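Local coordinates for protein mosquitocidal toxin (Bacillus sphaericus, PDB 2CB4) that probably transfers ADP-ribose from NAD+ to target proteins, acting through this catalytic domain of a mosquito-killing bacterial toxin, at residues R84-F90 and I151-E155; F94-V98 and Y253-F257. The protein carries 1 engineered substitution. All blocks are in the same frame, centred on the assembly; numbering follows the deposited sequence.

Interaction 1 of 2, residues R84-F90 and I151-E155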
loop_
_atom_site.group_PDB
_atom_site.type_symbol
_atom_site.label_atom_id
_atom_site.label_comp_id
_atom_site.label_asym_id
_atom_site.label_seq_id
_atom_site.Cartn_x
_atom_site.Cartn_y
_atom_site.Cartn_z
ATOM N N ARG A 84 30.589 -0.316 -12.269
ATOM C CA ARG A 84 30.077 0.927 -11.693
ATOM C C ARG A 84 31.087 2.065 -11.770
ATOM O O ARG A 84 32.266 1.866 -11.529
ATOM C CB ARG A 84 29.535 0.710 -10.270
ATOM C CG ARG A 84 28.363 -0.278 -10.224
ATOM C CD ARG A 84 28.043 -0.689 -8.771
ATOM N NE ARG A 84 29.140 -1.488 -8.213
ATOM C CZ ARG A 84 29.312 -1.739 -6.924
ATOM N NH1 ARG A 84 28.446 -1.263 -6.037
ATOM N NH2 ARG A 84 30.358 -2.460 -6.522
ATOM N N PRO A 85 30.617 3.266 -12.135
ATOM C CA PRO A 85 31.525 4.405 -12.325
ATOM C C PRO A 85 31.902 5.173 -11.075
ATOM O O PRO A 85 31.303 4.986 -10.010
ATOM C CB PRO A 85 30.754 5.279 -13.306
ATOM C CG PRO A 85 29.282 5.043 -12.892
ATOM C CD PRO A 85 29.199 3.634 -12.416
ATOM N N PRO A 86 32.903 6.053 -11.213
ATOM C CA PRO A 86 33.395 6.845 -10.076
ATOM C C PRO A 86 32.341 7.640 -9.283
ATOM O O PRO A 86 32.479 7.789 -8.062
ATOM C CB PRO A 86 34.465 7.774 -10.695
ATOM C CG PRO A 86 34.614 7.401 -12.086
ATOM C CD PRO A 86 33.621 6.353 -12.472
ATOM N N ASN A 87 31.318 8.170 -9.960
ATOM C CA ASN A 87 30.262 8.943 -9.269
ATOM C C ASN A 87 29.510 8.097 -8.254
ATOM O O ASN A 87 28.914 8.620 -7.322
ATOM C CB ASN A 87 29.302 9.650 -10.232
ATOM C CG ASN A 87 29.912 10.875 -10.838
ATOM O OD1 ASN A 87 31.052 11.242 -10.523
ATOM N ND2 ASN A 87 29.165 11.537 -11.696
ATOM N N ASP A 88 29.569 6.788 -8.444
ATOM C CA ASP A 88 28.990 5.836 -7.509
ATOM C C ASP A 88 30.119 5.397 -6.483
ATOM O O ASP A 88 30.056 5.707 -5.311
ATOM C CB ASP A 88 28.448 4.617 -8.281
ATOM C CG ASP A 88 27.792 3.586 -7.365
ATOM O OD1 ASP A 88 27.817 3.773 -6.127
ATOM O OD2 ASP A 88 27.224 2.608 -7.864
ATOM N N ILE A 89 31.149 4.708 -6.980
ATOM C CA ILE A 89 32.247 4.179 -6.173
ATOM C C ILE A 89 33.063 5.145 -5.306
ATOM O O ILE A 89 33.314 4.846 -4.122
ATOM C CB ILE A 89 33.172 3.228 -7.009
ATOM C CG1 ILE A 89 32.329 2.145 -7.742
ATOM C CG2 ILE A 89 34.293 2.621 -6.113
ATOM C CD1 ILE A 89 31.389 1.343 -6.811
ATOM N N PHE A 90 33.468 6.289 -5.863
ATOM C CA PHE A 90 34.253 7.268 -5.087
ATOM C C PHE A 90 33.373 7.963 -4.052
ATOM O O PHE A 90 33.867 8.635 -3.149
ATOM C CB PHE A 90 34.920 8.331 -5.972
ATOM C CG PHE A 90 36.123 7.843 -6.734
ATOM C CD1 PHE A 90 36.617 6.577 -6.549
ATOM C CD2 PHE A 90 36.749 8.664 -7.670
ATOM C CE1 PHE A 90 37.713 6.129 -7.277
ATOM C CE2 PHE A 90 37.844 8.201 -8.395
ATOM C CZ PHE A 90 38.327 6.945 -8.187
ATOM N N ILE A 151 34.347 -0.732 -18.513
ATOM C CA ILE A 151 34.678 -1.362 -17.248
ATOM C C ILE A 151 35.739 -0.509 -16.552
ATOM O O ILE A 151 36.534 0.206 -17.201
ATOM C CB ILE A 151 35.115 -2.854 -17.431
ATOM C CG1 ILE A 151 35.100 -3.581 -16.075
ATOM C CG2 ILE A 151 36.484 -2.953 -18.130
ATOM C CD1 ILE A 151 35.188 -5.067 -16.177
ATOM N N TYR A 152 35.732 -0.562 -15.228
ATOM C CA TYR A 152 36.684 0.197 -14.417
ATOM C C TYR A 152 37.596 -0.751 -13.636
ATOM O O TYR A 152 37.176 -1.816 -13.197
ATOM C CB TYR A 152 35.911 1.091 -13.422
ATOM C CG TYR A 152 35.047 2.132 -14.123
ATOM C CD1 TYR A 152 35.558 3.408 -14.423
ATOM C CD2 TYR A 152 33.743 1.818 -14.554
ATOM C CE1 TYR A 152 34.801 4.332 -15.109
ATOM C CE2 TYR A 152 32.980 2.752 -15.267
ATOM C CZ TYR A 152 33.519 4.003 -15.539
ATOM O OH TYR A 152 32.780 4.968 -16.208
ATOM N N ARG A 153 38.847 -0.345 -13.457
ATOM C CA ARG A 153 39.791 -1.104 -12.651
ATOM C C ARG A 153 40.209 -0.161 -11.526
ATOM O O ARG A 153 41.008 0.749 -11.729
ATOM C CB ARG A 153 41.016 -1.525 -13.469
ATOM C CG ARG A 153 41.812 -2.693 -12.798
ATOM C CD ARG A 153 43.135 -2.861 -13.536
ATOM N NE ARG A 153 44.078 -1.912 -13.009
ATOM C CZ ARG A 153 45.388 -2.026 -13.098
ATOM N NH1 ARG A 153 45.922 -3.048 -13.732
ATOM N NH2 ARG A 153 46.153 -1.101 -12.550
ATOM N N TYR A 154 39.622 -0.357 -10.355
ATOM C CA TYR A 154 39.902 0.473 -9.198
ATOM C C TYR A 154 41.158 0.022 -8.476
ATOM O O TYR A 154 41.406 -1.193 -8.348
ATOM C CB TYR A 154 38.695 0.474 -8.223
ATOM C CG TYR A 154 37.483 1.202 -8.789
ATOM C CD1 TYR A 154 37.305 2.566 -8.559
ATOM C CD2 TYR A 154 36.522 0.525 -9.588
ATOM C CE1 TYR A 154 36.217 3.255 -9.085
ATOM C CE2 TYR A 154 35.409 1.221 -10.123
ATOM C CZ TYR A 154 35.288 2.583 -9.864
ATOM O OH TYR A 154 34.253 3.283 -10.373
ATOM N N GLU A 155 41.916 1.018 -7.988
ATOM C CA GLU A 155 43.158 0.840 -7.230
ATOM C C GLU A 155 42.872 1.141 -5.764
ATOM O O GLU A 155 42.407 2.223 -5.404
ATOM C CB GLU A 155 44.253 1.771 -7.757
ATOM C CG GLU A 155 45.561 1.692 -6.986
ATOM C CD GLU A 155 46.471 2.850 -7.314
ATOM O OE1 GLU A 155 45.988 4.003 -7.377
ATOM O OE2 GLU A 155 47.664 2.608 -7.575
#
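Ile89 lies over one face of the Tyr154 ring, its CG2 3.9 Å from the ring centroid and displaced toward the CE1 side. With CG2 anti to the backbone N and CG1 beside it (chi1 -51°), the isoleucine divides its branches: CG2 sits over the ring face near CE1, while Ile89 CG1 lies 3.5 Å from Tyr154 OH. The hydroxyl itself reaches past the isoleucine to the turn that opens the helix and donates to Arg84 O (Tyr154 OH to Arg84 O 2.7 Å), approaching at a C=O...donor angle of 135° and somewhat out of the carbonyl plane. This one bond ties the polar end of a buried tyrosine to the backbone just before the helix. On another part of the rim, Phe90 CE1 comes within 3.7 Å of Tyr154 CE1, the two rings being steeply inclined at 79°. Both segments belong to the Scabin-like ADP-ribosyltransferase fold, where helix 86-92 packs against one side of strand 150-156, within the larger sheet. Pro85 takes the N-cap position, and its O receives the N-H groups of Asp88 and Ile89. Pro85 also lies over one face of the Tyr152 ring, toward its rim, its CA sitting 4.0 Å from the ring centroid in a CH-pi contact, with CB alongside CZ. Pro86 stands across the Tyr152 side chain and brings its CD to within 3.5 Å of Tyr152 CE1. Beyond these prolines, Tyr152 OH is hydrogen-bonded to Asn241 O.

Interaction 2 of 2, residues F94-V98 and Y253-F257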
loop_
_atom_site.group_PDB
_atom_site.type_symbol
_atom_site.label_atom_id
_atom_site.label_comp_id
_atom_site.label_asym_id
_atom_site.label_seq_id
_atom_site.Cartn_x
_atom_site.Cartn_y
_atom_site.Cartn_z
ATOM N N PHE A 94 32.929 0.427 -1.858
ATOM C CA PHE A 94 32.417 -0.874 -2.276
ATOM C C PHE A 94 31.582 -1.447 -1.150
ATOM O O PHE A 94 32.114 -1.931 -0.152
ATOM C CB PHE A 94 33.552 -1.808 -2.639
ATOM C CG PHE A 94 34.287 -1.388 -3.879
ATOM C CD1 PHE A 94 33.639 -1.395 -5.125
ATOM C CD2 PHE A 94 35.617 -0.954 -3.810
ATOM C CE1 PHE A 94 34.324 -1.004 -6.284
ATOM C CE2 PHE A 94 36.297 -0.549 -4.961
ATOM C CZ PHE A 94 35.646 -0.581 -6.205
ATOM N N ILE A 95 30.269 -1.346 -1.312
ATOM C CA ILE A 95 29.298 -1.849 -0.345
ATOM C C ILE A 95 28.942 -3.263 -0.806
ATOM O O ILE A 95 28.800 -3.511 -2.004
ATOM C CB ILE A 95 28.040 -0.924 -0.315
ATOM C CG1 ILE A 95 28.455 0.513 0.082
ATOM C CG2 ILE A 95 26.956 -1.472 0.640
ATOM C CD1 ILE A 95 27.282 1.532 -0.043
ATOM N N PRO A 96 28.869 -4.206 0.131
ATOM C CA PRO A 96 28.588 -5.601 -0.237
ATOM C C PRO A 96 27.155 -5.823 -0.737
ATOM O O PRO A 96 26.266 -5.007 -0.490
ATOM C CB PRO A 96 28.808 -6.370 1.087
ATOM C CG PRO A 96 29.468 -5.444 1.992
ATOM C CD PRO A 96 29.136 -4.060 1.575
ATOM N N ARG A 97 26.932 -6.947 -1.418
ATOM C CA ARG A 97 25.595 -7.276 -1.898
ATOM C C ARG A 97 24.583 -7.449 -0.766
ATOM O O ARG A 97 23.418 -7.136 -0.950
ATOM C CB ARG A 97 25.619 -8.475 -2.826
ATOM C CG ARG A 97 26.341 -8.140 -4.111
ATOM C CD ARG A 97 26.661 -9.390 -4.894
ATOM N NE ARG A 97 25.454 -9.975 -5.438
ATOM C CZ ARG A 97 25.345 -11.243 -5.817
ATOM N NH1 ARG A 97 26.377 -12.087 -5.730
ATOM N NH2 ARG A 97 24.205 -11.669 -6.302
ATOM N N VAL A 98 25.029 -7.919 0.404
ATOM C CA VAL A 98 24.163 -8.053 1.584
ATOM C C VAL A 98 24.598 -6.944 2.569
ATOM O O VAL A 98 25.768 -6.826 2.918
ATOM C CB VAL A 98 24.288 -9.448 2.235
ATOM C CG1 VAL A 98 23.544 -9.496 3.569
ATOM C CG2 VAL A 98 23.774 -10.522 1.294
ATOM N N TYR A 253 20.934 -6.738 -10.909
ATOM C CA TYR A 253 22.307 -6.669 -11.463
ATOM C C TYR A 253 23.274 -7.233 -10.423
ATOM O O TYR A 253 23.127 -6.995 -9.217
ATOM C CB TYR A 253 22.661 -5.206 -11.866
ATOM C CG TYR A 253 24.130 -4.765 -11.825
ATOM C CD1 TYR A 253 25.029 -5.128 -12.845
ATOM C CD2 TYR A 253 24.593 -3.916 -10.805
ATOM C CE1 TYR A 253 26.385 -4.709 -12.807
ATOM C CE2 TYR A 253 25.923 -3.477 -10.767
ATOM C CZ TYR A 253 26.812 -3.881 -11.770
ATOM O OH TYR A 253 28.118 -3.467 -11.730
ATOM N N ASN A 254 24.246 -8.012 -10.877
ATOM C CA ASN A 254 25.221 -8.554 -9.942
ATOM C C ASN A 254 26.519 -7.756 -10.110
ATOM O O ASN A 254 27.253 -7.947 -11.066
ATOM C CB ASN A 254 25.434 -10.050 -10.190
ATOM C CG ASN A 254 26.391 -10.678 -9.204
ATOM O OD1 ASN A 254 27.007 -10.004 -8.375
ATOM N ND2 ASN A 254 26.579 -11.966 -9.336
ATOM N N GLN A 255 26.761 -6.849 -9.173
ATOM C CA GLN A 255 27.956 -5.998 -9.167
ATOM C C GLN A 255 29.258 -6.795 -9.048
ATOM O O GLN A 255 30.342 -6.281 -9.376
ATOM C CB GLN A 255 27.866 -4.982 -8.038
ATOM C CG GLN A 255 27.843 -5.624 -6.680
ATOM C CD GLN A 255 27.103 -4.819 -5.677
ATOM O OE1 GLN A 255 25.999 -4.386 -5.928
ATOM N NE2 GLN A 255 27.711 -4.606 -4.520
ATOM N N ASP A 256 29.165 -8.056 -8.609
ATOM C CA ASP A 256 30.363 -8.914 -8.460
ATOM C C ASP A 256 30.552 -9.915 -9.597
ATOM O O ASP A 256 31.395 -10.790 -9.509
ATOM C CB ASP A 256 30.321 -9.737 -7.153
ATOM C CG ASP A 256 30.305 -8.877 -5.905
ATOM O OD1 ASP A 256 30.725 -7.697 -5.979
ATOM O OD2 ASP A 256 29.877 -9.394 -4.847
ATOM N N PHE A 257 29.764 -9.821 -10.659
ATOM C CA PHE A 257 29.891 -10.791 -11.733
ATOM C C PHE A 257 31.309 -10.861 -12.288
ATOM O O PHE A 257 31.847 -11.936 -12.542
ATOM C CB PHE A 257 28.864 -10.508 -12.851
ATOM C CG PHE A 257 28.681 -11.662 -13.813
ATOM C CD1 PHE A 257 27.937 -12.794 -13.440
ATOM C CD2 PHE A 257 29.297 -11.642 -15.074
ATOM C CE1 PHE A 257 27.786 -13.875 -14.312
ATOM C CE2 PHE A 257 29.136 -12.715 -15.965
ATOM C CZ PHE A 257 28.379 -13.827 -15.590
HETATM O O HOH W 1 29.368 -8.320 -2.322
HETATM O O HOH W 2 28.772 -11.685 -4.650
#
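Arg97 directs its CB toward the turn at 253-257, and from there the side chain passes Gln255, then Asp256, then Asn254. Arg97 CG packs 3.7 Å from Gln255 CD; the two chains run antiparallel, and Gln255 NE2 ends 3.0 Å from Ile95 O. Arg97 CD comes next, 3.2 Å from Asp256 OD2. A bend at chi3 (70°) then swings the guanidinium across Asn254, whose OD1 lies over one face, 3.3 Å from Arg97 CZ. That oxygen is engaged within its own segment, accepting from Asp256 N (2.9 Å from Asp256 N to Asn254 OD1) in an Asx turn that overlaps the type I turn 254-257. The opposite charges do not pair directly: Arg97 NE stays 4.5 Å from Asp256 OD2. Water fills in, one molecule joining Arg97 N to Asp256 OD2 and a second, at the guanidinium edge, joining NH1 to the same oxygen. The loop after helix 86-92 here meets the loop before strand 264-265; Arg97 NH1 also donates to Asn118 O, just after helix 111-117, while a salt bridge from Asp256 OD1 to Arg80 of strand 78-82 and the packing of Pro96 on Val124 of strand 123-131 link the contact to the main sheet.

Interaction 1 is buried and joins regular elements, a helix start and a strand of the main sheet; interaction 2 is only partly buried and joins two irregular loops. Their chemistry follows: aromatic and aliphatic surfaces with one direct bond in the first, amides, charges and bridging water in the second. Their centres lie 13 Å apart, and the segments alternate along the chain. Phe94 connects them, its ring meeting Tyr154 edge-to-face and its CZ touching Ile89 CG2 at 3.5 Å. Arg84 makes a second junction, packing on Tyr253 and Gln255. Strand 78-82 serves both, pairing with strand 150-156 and supplying Arg80 to Asp256.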